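Local coordinates for protein transcriptional regulator, SorC family (Enterococcus faecalis, PDB 2O0M) that probably binds DNA and a carbohydrate ligand to regulate transcription, as a member of the SorC family, at residues E271-F276 against L292-L297; T145-G150 against V174-G179; N267-S272 against I316-K321; V239-G244 against P301-I306. All blocks are in the same frame, centred on the assembly; numbering follows the deposited sequence.

Interaction 1 of 4, residues E271-F276 against L292-L297; sequences ESFGYF and LQLKNL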
loop_
_atom_site.group_PDB
_atom_site.type_symbol
_atom_site.label_atom_id
_atom_site.label_comp_id
_atom_site.label_asym_id
_atom_site.label_seq_id
_atom_site.Cartn_x
_atom_site.Cartn_y
_atom_site.Cartn_z
ATOM N N GLU A 271 -10.173 -0.460 2.579
ATOM C CA GLU A 271 -9.545 0.798 2.208
ATOM C C GLU A 271 -8.241 0.509 1.459
ATOM O O GLU A 271 -7.525 -0.467 1.743
ATOM C CB GLU A 271 -9.252 1.633 3.467
ATOM C CG GLU A 271 -8.660 3.023 3.203
ATOM C CD GLU A 271 -7.176 3.028 2.945
ATOM O OE1 GLU A 271 -6.500 2.017 3.236
ATOM O OE2 GLU A 271 -6.669 4.056 2.444
ATOM N N SER A 272 -7.934 1.370 0.499
ATOM C CA SER A 272 -6.596 1.398 -0.081
ATOM C C SER A 272 -6.387 2.727 -0.804
ATOM O O SER A 272 -7.276 3.190 -1.530
ATOM C CB SER A 272 -6.395 0.226 -1.037
ATOM O OG SER A 272 -5.037 0.052 -1.326
ATOM N N PHE A 273 -5.233 3.347 -0.576
ATOM C CA PHE A 273 -4.863 4.629 -1.225
ATOM C C PHE A 273 -5.835 5.779 -0.932
ATOM O O PHE A 273 -5.875 6.768 -1.677
ATOM C CB PHE A 273 -4.727 4.481 -2.740
ATOM C CG PHE A 273 -3.882 3.338 -3.186
ATOM C CD1 PHE A 273 -2.506 3.407 -3.126
ATOM C CD2 PHE A 273 -4.466 2.211 -3.729
ATOM C CE1 PHE A 273 -1.728 2.328 -3.569
ATOM C CE2 PHE A 273 -3.690 1.146 -4.162
ATOM C CZ PHE A 273 -2.341 1.212 -4.078
ATOM N N GLY A 274 -6.609 5.674 0.144
ATOM C CA GLY A 274 -7.597 6.699 0.464
ATOM C C GLY A 274 -8.911 6.540 -0.270
ATOM O O GLY A 274 -9.713 7.501 -0.340
ATOM N N TYR A 275 -9.121 5.351 -0.834
ATOM C CA TYR A 275 -10.418 4.942 -1.381
ATOM C C TYR A 275 -11.022 3.886 -0.483
ATOM O O TYR A 275 -10.301 3.036 0.044
ATOM C CB TYR A 275 -10.275 4.359 -2.790
ATOM C CG TYR A 275 -9.636 5.308 -3.786
ATOM C CD1 TYR A 275 -10.403 6.107 -4.622
ATOM C CD2 TYR A 275 -8.253 5.414 -3.876
ATOM C CE1 TYR A 275 -9.811 6.976 -5.526
ATOM C CE2 TYR A 275 -7.650 6.278 -4.766
ATOM C CZ TYR A 275 -8.422 7.053 -5.601
ATOM O OH TYR A 275 -7.797 7.905 -6.490
ATOM N N PHE A 276 -12.347 3.930 -0.322
ATOM C CA PHE A 276 -13.062 2.939 0.480
ATOM C C PHE A 276 -13.986 2.106 -0.393
ATOM O O PHE A 276 -14.684 2.651 -1.234
ATOM C CB PHE A 276 -13.845 3.633 1.593
ATOM C CG PHE A 276 -12.958 4.266 2.616
ATOM C CD1 PHE A 276 -12.628 3.579 3.774
ATOM C CD2 PHE A 276 -12.379 5.510 2.386
ATOM C CE1 PHE A 276 -11.784 4.128 4.701
ATOM C CE2 PHE A 276 -11.510 6.068 3.315
ATOM C CZ PHE A 276 -11.216 5.382 4.469
ATOM N N LEU A 292 -1.183 9.688 -5.998
ATOM C CA LEU A 292 -1.611 8.689 -6.976
ATOM C C LEU A 292 -3.115 8.624 -7.202
ATOM O O LEU A 292 -3.887 8.622 -6.253
ATOM C CB LEU A 292 -1.134 7.301 -6.522
ATOM C CG LEU A 292 -1.684 6.137 -7.346
ATOM C CD1 LEU A 292 -0.783 5.850 -8.546
ATOM C CD2 LEU A 292 -1.870 4.896 -6.496
ATOM N N GLN A 293 -3.520 8.538 -8.470
ATOM C CA GLN A 293 -4.899 8.199 -8.825
ATOM C C GLN A 293 -5.092 6.689 -8.970
ATOM O O GLN A 293 -4.285 6.019 -9.604
ATOM C CB GLN A 293 -5.276 8.833 -10.154
ATOM C CG GLN A 293 -5.193 10.320 -10.182
ATOM C CD GLN A 293 -5.654 10.893 -11.516
ATOM O OE1 GLN A 293 -6.776 10.635 -11.956
ATOM N NE2 GLN A 293 -4.792 11.671 -12.160
ATOM N N LEU A 294 -6.181 6.165 -8.419
ATOM C CA LEU A 294 -6.485 4.741 -8.529
ATOM C C LEU A 294 -6.446 4.281 -9.989
ATOM O O LEU A 294 -5.864 3.239 -10.303
ATOM C CB LEU A 294 -7.861 4.449 -7.925
ATOM C CG LEU A 294 -8.301 2.994 -7.751
ATOM C CD1 LEU A 294 -7.388 2.269 -6.794
ATOM C CD2 LEU A 294 -9.728 2.953 -7.244
ATOM N N LYS A 295 -7.047 5.072 -10.878
ATOM C CA LYS A 295 -7.121 4.707 -12.301
ATOM C C LYS A 295 -5.740 4.488 -12.928
ATOM O O LYS A 295 -5.593 3.717 -13.882
ATOM C CB LYS A 295 -7.901 5.756 -13.114
ATOM C CG LYS A 295 -7.100 6.980 -13.534
ATOM C CD LYS A 295 -7.910 7.880 -14.459
ATOM C CE LYS A 295 -7.108 9.081 -14.924
ATOM N NZ LYS A 295 -8.025 10.161 -15.401
ATOM N N ASN A 296 -4.734 5.175 -12.409
ATOM C CA ASN A 296 -3.398 5.107 -12.992
ATOM C C ASN A 296 -2.588 3.910 -12.512
ATOM O O ASN A 296 -1.531 3.626 -13.068
ATOM C CB ASN A 296 -2.636 6.401 -12.739
ATOM C CG ASN A 296 -3.211 7.588 -13.516
ATOM O OD1 ASN A 296 -3.825 7.431 -14.577
ATOM N ND2 ASN A 296 -3.005 8.779 -12.985
ATOM N N LEU A 297 -3.074 3.204 -11.492
ATOM C CA LEU A 297 -2.394 1.973 -11.066
ATOM C C LEU A 297 -2.293 0.970 -12.198
ATOM O O LEU A 297 -1.307 0.247 -12.282
ATOM C CB LEU A 297 -3.124 1.294 -9.909
ATOM C CG LEU A 297 -2.928 1.812 -8.502
ATOM C CD1 LEU A 297 -3.650 0.861 -7.563
ATOM C CD2 LEU A 297 -1.445 1.889 -8.149
#
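Tyr275 and Leu294 make the polar link between the hairpin 271-276 and the loop 292-297. The backbone N of Leu294 donates to the phenol oxygen Tyr275 OH over 3.1 Å in a nearly straight bond (166° at the hydrogen), so the far end of the tyrosine holds the loop by its main chain.

CH-pi contacts add to this. Leu294 slides past Tyr275 in the opposite sense and lays CB over one face of the phenol ring, 3.9 Å from the ring centroid and displaced toward the hydroxyl end, where CB is 3.5 Å from Tyr275 CZ. Leu292 treats the second aromatic similarly, its CD2 standing over a face of the Phe273 ring, 4.1 Å from the centroid. With CG anti to its own backbone N (chi1 172°), Leu292 can send that methyl across to the ring.

Apolar packing completes the contact. Leu297 comes from the direction opposite to Phe273 and brings CD1 to 3.4 Å from Phe273 CE2, while Leu294 CD1 lies farther off, near Phe273 CD2. His241 and Tyr319 also border the phenylalanine, which is buried.

Within the turn, the N-H of Gly274 reaches Glu271 OE2 at 2.8 Å, on the anti side of the carboxylate and tilted from its plane; Arg253 forms a salt bridge with the same oxygen. Ser272 and Tyr275 exchange two backbone bonds around Phe273 and Gly274, both at positive phi. This is a beta hairpin with a two-residue loop, closed by a type I' turn and here covered by the loop that leads toward strand 302-306.

Interaction 2 of 4, residues T145-G150 against V174-G179; sequences TIAVMG and VPARGG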
loop_
_atom_site.group_PDB
_atom_site.type_symbol
_atom_site.label_atom_id
_atom_site.label_comp_id
_atom_site.label_asym_id
_atom_site.label_seq_id
_atom_site.Cartn_x
_atom_site.Cartn_y
_atom_site.Cartn_z
ATOM N N THR A 145 11.274 4.343 -9.372
ATOM C CA THR A 145 10.559 5.086 -8.342
ATOM C C THR A 145 9.435 4.193 -7.803
ATOM O O THR A 145 8.563 3.750 -8.554
ATOM C CB THR A 145 10.028 6.412 -8.877
ATOM O OG1 THR A 145 11.132 7.217 -9.319
ATOM C CG2 THR A 145 9.224 7.163 -7.812
ATOM N N ILE A 146 9.513 3.914 -6.504
ATOM C CA ILE A 146 8.575 3.052 -5.803
ATOM C C ILE A 146 7.719 3.899 -4.872
ATOM O O ILE A 146 8.223 4.480 -3.908
ATOM C CB ILE A 146 9.291 1.974 -4.978
ATOM C CG1 ILE A 146 10.212 1.133 -5.860
ATOM C CG2 ILE A 146 8.282 1.075 -4.270
ATOM C CD1 ILE A 146 11.647 1.591 -5.874
ATOM N N ALA A 147 6.428 3.967 -5.176
ATOM C CA ALA A 147 5.473 4.733 -4.393
ATOM C C ALA A 147 4.825 3.810 -3.375
ATOM O O ALA A 147 4.325 2.739 -3.718
ATOM C CB ALA A 147 4.443 5.345 -5.275
ATOM N N VAL A 148 4.831 4.224 -2.116
ATOM C CA VAL A 148 4.379 3.346 -1.050
ATOM C C VAL A 148 3.301 3.985 -0.179
ATOM O O VAL A 148 3.267 5.202 0.011
ATOM C CB VAL A 148 5.537 2.899 -0.155
ATOM C CG1 VAL A 148 6.592 2.150 -0.967
ATOM C CG2 VAL A 148 6.164 4.074 0.557
HETATM N N MSE A 149 2.404 3.139 0.319
HETATM C CA MSE A 149 1.509 3.509 1.393
HETATM C C MSE A 149 2.072 3.111 2.754
HETATM O O MSE A 149 3.008 2.322 2.853
HETATM C CB MSE A 149 0.118 2.908 1.184
HETATM C CG MSE A 149 -0.603 3.476 -0.012
HETATM SE SE MSE A 149 -1.068 5.376 0.112
HETATM C CE MSE A 149 -2.293 5.275 1.531
ATOM N N GLY A 150 1.480 3.673 3.800
ATOM C CA GLY A 150 1.894 3.398 5.170
ATOM C C GLY A 150 1.008 2.368 5.843
ATOM O O GLY A 150 0.448 1.490 5.187
ATOM N N VAL A 174 9.049 6.947 -2.476
ATOM C CA VAL A 174 8.241 8.107 -2.206
ATOM C C VAL A 174 6.883 7.646 -1.691
ATOM O O VAL A 174 6.436 6.537 -2.002
ATOM C CB VAL A 174 8.033 8.944 -3.487
ATOM C CG1 VAL A 174 9.355 9.511 -3.963
ATOM C CG2 VAL A 174 7.377 8.118 -4.602
ATOM N N PRO A 175 6.219 8.490 -0.903
ATOM C CA PRO A 175 4.844 8.148 -0.515
ATOM C C PRO A 175 3.901 8.198 -1.717
ATOM O O PRO A 175 4.070 9.059 -2.572
ATOM C CB PRO A 175 4.484 9.261 0.458
ATOM C CG PRO A 175 5.331 10.417 0.006
ATOM C CD PRO A 175 6.634 9.793 -0.356
ATOM N N ALA A 176 2.905 7.308 -1.767
ATOM C CA ALA A 176 1.945 7.292 -2.878
ATOM C C ALA A 176 0.892 8.385 -2.713
ATOM O O ALA A 176 0.293 8.858 -3.697
ATOM C CB ALA A 176 1.260 5.955 -2.974
ATOM N N ARG A 177 0.652 8.743 -1.455
ATOM C CA ARG A 177 -0.336 9.754 -1.103
ATOM C C ARG A 177 0.111 10.626 0.055
ATOM O O ARG A 177 0.755 10.156 0.975
ATOM C CB ARG A 177 -1.659 9.093 -0.677
ATOM C CG ARG A 177 -2.484 8.546 -1.797
ATOM C CD ARG A 177 -2.982 9.677 -2.688
ATOM N NE ARG A 177 -4.076 9.268 -3.562
ATOM C CZ ARG A 177 -5.374 9.348 -3.284
ATOM N NH1 ARG A 177 -5.818 9.823 -2.122
ATOM N NH2 ARG A 177 -6.240 8.939 -4.191
ATOM N N GLY A 178 -0.322 11.884 0.025
ATOM C CA GLY A 178 -0.237 12.761 1.186
ATOM C C GLY A 178 -1.611 12.966 1.800
ATOM O O GLY A 178 -2.625 12.616 1.207
ATOM N N GLY A 179 -1.651 13.525 3.005
ATOM C CA GLY A 179 -2.928 13.898 3.625
ATOM C C GLY A 179 -3.787 12.718 4.014
ATOM O O GLY A 179 -5.010 12.757 3.921
#
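Thr145 and Val174 meet through their methyls, CG2 to CG2 at 3.8 Å, at the start of a parallel pairing between the ends of two strands. In Val174, chi1 of -65° puts CG1 anti to the carbonyl carbon and leaves CG2 between that carbon and the backbone N, directing this methyl at the neighbouring strand beside Ile146 O. Ala147 projects on the same face of the sheet as Val174, and its CB is 4.0 Å from Ala176 CB. Val148 turns its CG2 over the carbonyl oxygen Val174 O.

The selenomethionine Met149 starts off away from 174-179 but folds back: successive turns of about -65° at chi1, chi2 and chi3 curl the chain until SE lies 3.8 Å from Arg177 CB and close to Ala176 CB. Met149 and Arg177 run side by side in the same direction. The guanidinium of Arg177 leads off to Leu292 O, to which NE donates, whereas Arg177 N is buried without a partner in the model.

Three backbone bonds hold the pairing. Val174 N donates to Ile146 O at 3.0 Å, and Val148 N to Val174 O at 2.8 Å. Ala176 N approaches Val148 O at 2.8 Å as 174-179 leaves the strand.

Strands 142-148 and 169-175 are joined by helix 152-159 as a beta-alpha-beta crossover; strand 238-245 flanks 142-148 on its other edge, and helix 188-199 packs on Val148 and Pro175.

Interaction 3 of 4, residues N267-S272 against I316-K321; sequences NAVAES and IRAYMK. With PO4 (phosphate ion), chain C.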
loop_
_atom_site.group_PDB
_atom_site.type_symbol
_atom_site.label_atom_id
_atom_site.label_comp_id
_atom_site.label_asym_id
_atom_site.label_seq_id
_atom_site.Cartn_x
_atom_site.Cartn_y
_atom_site.Cartn_z
ATOM N N ASN A 267 -21.579 0.792 4.120
ATOM C CA ASN A 267 -21.065 -0.561 4.328
ATOM C C ASN A 267 -19.665 -0.750 3.753
ATOM O O ASN A 267 -19.379 -1.725 3.060
ATOM C CB ASN A 267 -22.040 -1.594 3.762
ATOM C CG ASN A 267 -23.392 -1.537 4.443
ATOM O OD1 ASN A 267 -24.420 -1.373 3.789
ATOM N ND2 ASN A 267 -23.395 -1.660 5.765
ATOM N N ALA A 268 -18.805 0.219 4.044
ATOM C CA ALA A 268 -17.405 0.162 3.632
ATOM C C ALA A 268 -16.708 -1.009 4.304
ATOM O O ALA A 268 -16.850 -1.224 5.510
ATOM C CB ALA A 268 -16.698 1.469 3.969
ATOM N N VAL A 269 -15.949 -1.761 3.512
ATOM C CA VAL A 269 -15.285 -2.979 3.974
ATOM C C VAL A 269 -13.761 -2.844 3.901
ATOM O O VAL A 269 -13.054 -3.226 4.833
ATOM C CB VAL A 269 -15.753 -4.205 3.143
ATOM C CG1 VAL A 269 -14.960 -5.454 3.469
ATOM C CG2 VAL A 269 -17.238 -4.472 3.392
ATOM N N ALA A 270 -13.265 -2.333 2.777
ATOM C CA ALA A 270 -11.829 -2.203 2.543
ATOM C C ALA A 270 -11.427 -0.761 2.275
ATOM O O ALA A 270 -12.227 0.051 1.827
ATOM C CB ALA A 270 -11.412 -3.070 1.364
ATOM N N GLU A 271 -10.173 -0.460 2.579
ATOM C CA GLU A 271 -9.545 0.798 2.208
ATOM C C GLU A 271 -8.241 0.509 1.459
ATOM O O GLU A 271 -7.525 -0.467 1.743
ATOM C CB GLU A 271 -9.252 1.633 3.467
ATOM C CG GLU A 271 -8.660 3.023 3.203
ATOM C CD GLU A 271 -7.176 3.028 2.945
ATOM O OE1 GLU A 271 -6.500 2.017 3.236
ATOM O OE2 GLU A 271 -6.669 4.056 2.444
ATOM N N SER A 272 -7.934 1.370 0.499
ATOM C CA SER A 272 -6.596 1.398 -0.081
ATOM C C SER A 272 -6.387 2.727 -0.804
ATOM O O SER A 272 -7.276 3.190 -1.530
ATOM C CB SER A 272 -6.395 0.226 -1.037
ATOM O OG SER A 272 -5.037 0.052 -1.326
ATOM N N ILE A 316 -9.508 -7.838 1.913
ATOM C CA ILE A 316 -8.735 -8.308 0.757
ATOM C C ILE A 316 -9.662 -8.634 -0.421
ATOM O O ILE A 316 -9.447 -8.175 -1.542
ATOM C CB ILE A 316 -7.862 -9.531 1.117
ATOM C CG1 ILE A 316 -6.738 -9.108 2.069
ATOM C CG2 ILE A 316 -7.267 -10.163 -0.133
ATOM C CD1 ILE A 316 -6.084 -10.287 2.803
ATOM N N ARG A 317 -10.711 -9.398 -0.156
ATOM C CA ARG A 317 -11.689 -9.731 -1.200
ATOM C C ARG A 317 -12.297 -8.479 -1.843
ATOM O O ARG A 317 -12.439 -8.402 -3.058
ATOM C CB ARG A 317 -12.809 -10.596 -0.625
ATOM C CG ARG A 317 -12.401 -12.024 -0.356
ATOM C CD ARG A 317 -13.395 -12.704 0.552
ATOM N NE ARG A 317 -14.760 -12.599 0.037
ATOM C CZ ARG A 317 -15.846 -12.467 0.796
ATOM N NH1 ARG A 317 -15.756 -12.439 2.124
ATOM N NH2 ARG A 317 -17.042 -12.368 0.231
ATOM N N ALA A 318 -12.643 -7.495 -1.025
ATOM C CA ALA A 318 -13.355 -6.318 -1.517
ATOM C C ALA A 318 -12.453 -5.439 -2.376
ATOM O O ALA A 318 -12.872 -4.928 -3.422
ATOM C CB ALA A 318 -13.936 -5.529 -0.366
ATOM N N TYR A 319 -11.214 -5.248 -1.934
ATOM C CA TYR A 319 -10.283 -4.428 -2.709
ATOM C C TYR A 319 -9.827 -5.181 -3.959
ATOM O O TYR A 319 -9.750 -4.606 -5.042
ATOM C CB TYR A 319 -9.042 -3.995 -1.907
ATOM C CG TYR A 319 -8.024 -3.408 -2.853
ATOM C CD1 TYR A 319 -8.187 -2.118 -3.362
ATOM C CD2 TYR A 319 -6.971 -4.172 -3.337
ATOM C CE1 TYR A 319 -7.295 -1.585 -4.293
ATOM C CE2 TYR A 319 -6.074 -3.654 -4.260
ATOM C CZ TYR A 319 -6.232 -2.365 -4.737
ATOM O OH TYR A 319 -5.333 -1.867 -5.668
HETATM N N MSE A 320 -9.488 -6.455 -3.810
HETATM C CA MSE A 320 -8.827 -7.168 -4.901
HETATM C C MSE A 320 -9.730 -7.350 -6.125
HETATM O O MSE A 320 -9.227 -7.599 -7.230
HETATM C CB MSE A 320 -8.246 -8.503 -4.403
HETATM C CG MSE A 320 -7.072 -8.340 -3.444
HETATM SE SE MSE A 320 -5.480 -7.560 -4.236
HETATM C CE MSE A 320 -5.333 -8.785 -5.707
ATOM N N LYS A 321 -11.044 -7.200 -5.935
ATOM C CA LYS A 321 -12.029 -7.347 -7.019
ATOM C C LYS A 321 -11.687 -6.521 -8.242
ATOM O O LYS A 321 -11.786 -7.018 -9.383
ATOM C CB LYS A 321 -13.433 -6.968 -6.537
ATOM C CG LYS A 321 -14.177 -8.110 -5.924
ATOM C CD LYS A 321 -15.597 -7.738 -5.571
ATOM C CE LYS A 321 -16.420 -8.967 -5.257
ATOM N NZ LYS A 321 -17.768 -8.639 -4.737
HETATM P P PO4 C . -15.951 -12.145 -3.325
HETATM O O1 PO4 C . -17.328 -11.954 -2.737
HETATM O O2 PO4 C . -15.469 -13.567 -3.226
HETATM O O3 PO4 C . -15.986 -11.723 -4.769
HETATM O O4 PO4 C . -14.983 -11.263 -2.590
#
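Arg317 NE grips a bound phosphate through O4 at 3.0 Å, on a helix whose next two residues, Ala318 and Tyr319, pack against Ala270 in the strand-on-helix packing of an alpha/beta fold. Arg317 NH2 holds the phosphate O1, also at 3.0 Å and nearly straight (166°), and a weak bond runs from NE to O2. The ion, probably from the crystallisation liquor, sits at the guanidinium edge with phosphorus near the plane.

The axes of strand 270-272 and of helical segment 316-320 approach to 7.5 Å and cross at -52°. A classic beta bulge, in which Val269 and Ala270 both face Phe277, lets two successive residues reach the helix. Ala270 CB touches Ala318 CB at 3.9 Å and lies beside Tyr319 CB; Val269, with CG1 anti to its backbone N (chi1 173°), extends that methyl to the same alanine.

Tyr319 swings its ring along the strand toward Ser272, and Phe277 meets the ring edge-to-face. Ser272 CB is 3.8 Å from Tyr319 CD1, and Ser272 OG stands over one ring face, offset toward the rim, 4.1 Å from Tyr319 CE1.

Interaction 4 of 4, residues V239-G244 against P301-I306; sequences VVHSIG and PYVVAI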
loop_
_atom_site.group_PDB
_atom_site.type_symbol
_atom_site.label_atom_id
_atom_site.label_comp_id
_atom_site.label_asym_id
_atom_site.label_seq_id
_atom_site.Cartn_x
_atom_site.Cartn_y
_atom_site.Cartn_z
ATOM N N VAL A 239 4.432 0.290 -7.210
ATOM C CA VAL A 239 3.627 0.696 -6.064
ATOM C C VAL A 239 3.524 -0.478 -5.106
ATOM O O VAL A 239 3.263 -1.595 -5.530
ATOM C CB VAL A 239 2.218 1.156 -6.472
ATOM C CG1 VAL A 239 1.374 1.526 -5.245
ATOM C CG2 VAL A 239 2.292 2.366 -7.381
ATOM N N VAL A 240 3.716 -0.205 -3.822
ATOM C CA VAL A 240 3.558 -1.217 -2.774
ATOM C C VAL A 240 2.615 -0.667 -1.710
ATOM O O VAL A 240 2.754 0.481 -1.265
ATOM C CB VAL A 240 4.895 -1.653 -2.123
ATOM C CG1 VAL A 240 4.648 -2.817 -1.207
ATOM C CG2 VAL A 240 5.916 -2.004 -3.182
ATOM N N HIS A 241 1.636 -1.484 -1.319
ATOM C CA HIS A 241 0.627 -1.046 -0.376
ATOM C C HIS A 241 0.049 -2.216 0.394
ATOM O O HIS A 241 0.189 -3.361 -0.024
ATOM C CB HIS A 241 -0.480 -0.313 -1.134
ATOM C CG HIS A 241 -1.317 -1.202 -2.004
ATOM N ND1 HIS A 241 -0.888 -1.701 -3.214
ATOM C CD2 HIS A 241 -2.578 -1.663 -1.836
ATOM C CE1 HIS A 241 -1.843 -2.445 -3.746
ATOM N NE2 HIS A 241 -2.889 -2.415 -2.940
ATOM N N SER A 242 -0.603 -1.918 1.515
ATOM C CA SER A 242 -1.464 -2.893 2.167
ATOM C C SER A 242 -2.919 -2.584 1.819
ATOM O O SER A 242 -3.227 -1.717 0.982
ATOM C CB SER A 242 -1.210 -2.961 3.686
ATOM O OG SER A 242 -1.839 -4.091 4.270
ATOM N N ILE A 243 -3.808 -3.349 2.431
ATOM C CA ILE A 243 -5.245 -3.185 2.306
ATOM C C ILE A 243 -5.761 -3.063 3.718
ATOM O O ILE A 243 -5.495 -3.927 4.563
ATOM C CB ILE A 243 -5.881 -4.393 1.591
ATOM C CG1 ILE A 243 -5.304 -4.537 0.173
ATOM C CG2 ILE A 243 -7.398 -4.260 1.524
ATOM C CD1 ILE A 243 -5.504 -5.921 -0.412
ATOM N N GLY A 244 -6.500 -1.994 3.982
ATOM C CA GLY A 244 -7.000 -1.733 5.325
ATOM C C GLY A 244 -8.418 -2.218 5.520
ATOM O O GLY A 244 -9.187 -2.335 4.562
ATOM N N PRO A 301 3.822 -1.002 -14.016
ATOM C CA PRO A 301 4.189 -2.410 -14.239
ATOM C C PRO A 301 4.228 -3.270 -12.990
ATOM O O PRO A 301 3.803 -4.418 -13.032
ATOM C CB PRO A 301 5.582 -2.335 -14.894
ATOM C CG PRO A 301 6.031 -0.954 -14.779
ATOM C CD PRO A 301 4.861 -0.069 -14.475
ATOM N N TYR A 302 4.715 -2.713 -11.882
ATOM C CA TYR A 302 5.021 -3.521 -10.698
ATOM C C TYR A 302 4.148 -3.046 -9.535
ATOM O O TYR A 302 4.373 -1.986 -8.958
ATOM C CB TYR A 302 6.517 -3.453 -10.377
ATOM C CG TYR A 302 7.351 -3.729 -11.605
ATOM C CD1 TYR A 302 7.221 -4.927 -12.296
ATOM C CD2 TYR A 302 8.195 -2.763 -12.128
ATOM C CE1 TYR A 302 7.962 -5.177 -13.454
ATOM C CE2 TYR A 302 8.942 -3.003 -13.281
ATOM C CZ TYR A 302 8.807 -4.205 -13.946
ATOM O OH TYR A 302 9.546 -4.448 -15.099
ATOM N N VAL A 303 3.112 -3.819 -9.243
ATOM C CA VAL A 303 2.125 -3.457 -8.246
ATOM C C VAL A 303 2.073 -4.596 -7.251
ATOM O O VAL A 303 1.791 -5.717 -7.633
ATOM C CB VAL A 303 0.739 -3.223 -8.874
ATOM C CG1 VAL A 303 -0.270 -2.845 -7.795
ATOM C CG2 VAL A 303 0.809 -2.120 -9.923
ATOM N N VAL A 304 2.345 -4.295 -5.981
ATOM C CA VAL A 304 2.415 -5.324 -4.966
ATOM C C VAL A 304 1.529 -4.923 -3.806
ATOM O O VAL A 304 1.763 -3.880 -3.181
ATOM C CB VAL A 304 3.863 -5.540 -4.475
ATOM C CG1 VAL A 304 3.925 -6.711 -3.503
ATOM C CG2 VAL A 304 4.806 -5.786 -5.649
ATOM N N ALA A 305 0.531 -5.761 -3.529
ATOM C CA ALA A 305 -0.334 -5.626 -2.359
ATOM C C ALA A 305 0.160 -6.608 -1.286
ATOM O O ALA A 305 0.431 -7.780 -1.573
ATOM C CB ALA A 305 -1.754 -5.941 -2.708
ATOM N N ILE A 306 0.254 -6.135 -0.047
ATOM C CA ILE A 306 0.718 -6.968 1.061
ATOM C C ILE A 306 -0.320 -6.894 2.161
ATOM O O ILE A 306 -0.501 -5.847 2.763
ATOM C CB ILE A 306 2.067 -6.467 1.626
ATOM C CG1 ILE A 306 3.103 -6.335 0.512
ATOM C CG2 ILE A 306 2.571 -7.423 2.706
ATOM C CD1 ILE A 306 4.478 -5.834 0.986
#
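His241 and Ala305 face each other across two adjacent strands, the imidazole laid over the alanine. CG of His241 sits between its own backbone N and carbonyl carbon (chi1 70°), which folds the ring over the neighbouring strand. Ala305 CA lies under one ring face, 4.1 Å from the centroid, and Ala305 CB reaches His241 CE1 at 3.6 Å. Val303 CG1 approaches the same ring at its edge, near the plane. The rings of Phe273 and Tyr319 also meet it.

Val240 and Val304 emerge on the face away from His241, and Ile306 crosses Val240 at a slant, its CD1 coming within 3.7 Å of Val240 CG1. Leu131 of helix 122-138 packs against all three.

Strands 238-245 and 302-306 are parallel neighbours in the central sheet of a Rossmann-like domain; segments 239-241 and 302-306 run within 7° of each other. The backbone pairing runs in steps from Val239 N to Tyr302 O at 2.9 Å, through Val304 N to Val239 O and His241 N to Val304 O, to Ile306 N, which meets His241 O at 2.8 Å.

At the carboxyl end Ser242 takes over with its side chain. OG, anti to the backbone N (chi1 -168°), donates to Ile306 O at 2.7 Å, in the carbonyl plane, and a second bound phosphate, distinct from the one at Arg317 but probably also from the crystallisation liquor, lies about 4 Å from this serine side chain.

All four contacts lie in the putative sugar-binding domain and converge on one mixed sheet. Interaction 2 comes first along the chain and closes before the others open; interaction 1 is nested inside the loop closed by interaction 4, and interactions 3 and 4 alternate. Interaction 4 is the most central, its centre about 5 Å from that of the chain. Strand 238-245 ties the set together, pairing with 142-148 of interaction 2 and with 270-272, which interactions 1 and 3 share. Most centres are 11 to 13 Å apart, but interactions 2 and 3 lie about 19 Å apart, centre to centre, and do not touch. Arg177 of interaction 2 bonds to loop 292-297 of interaction 1, tying the crossover unit to it.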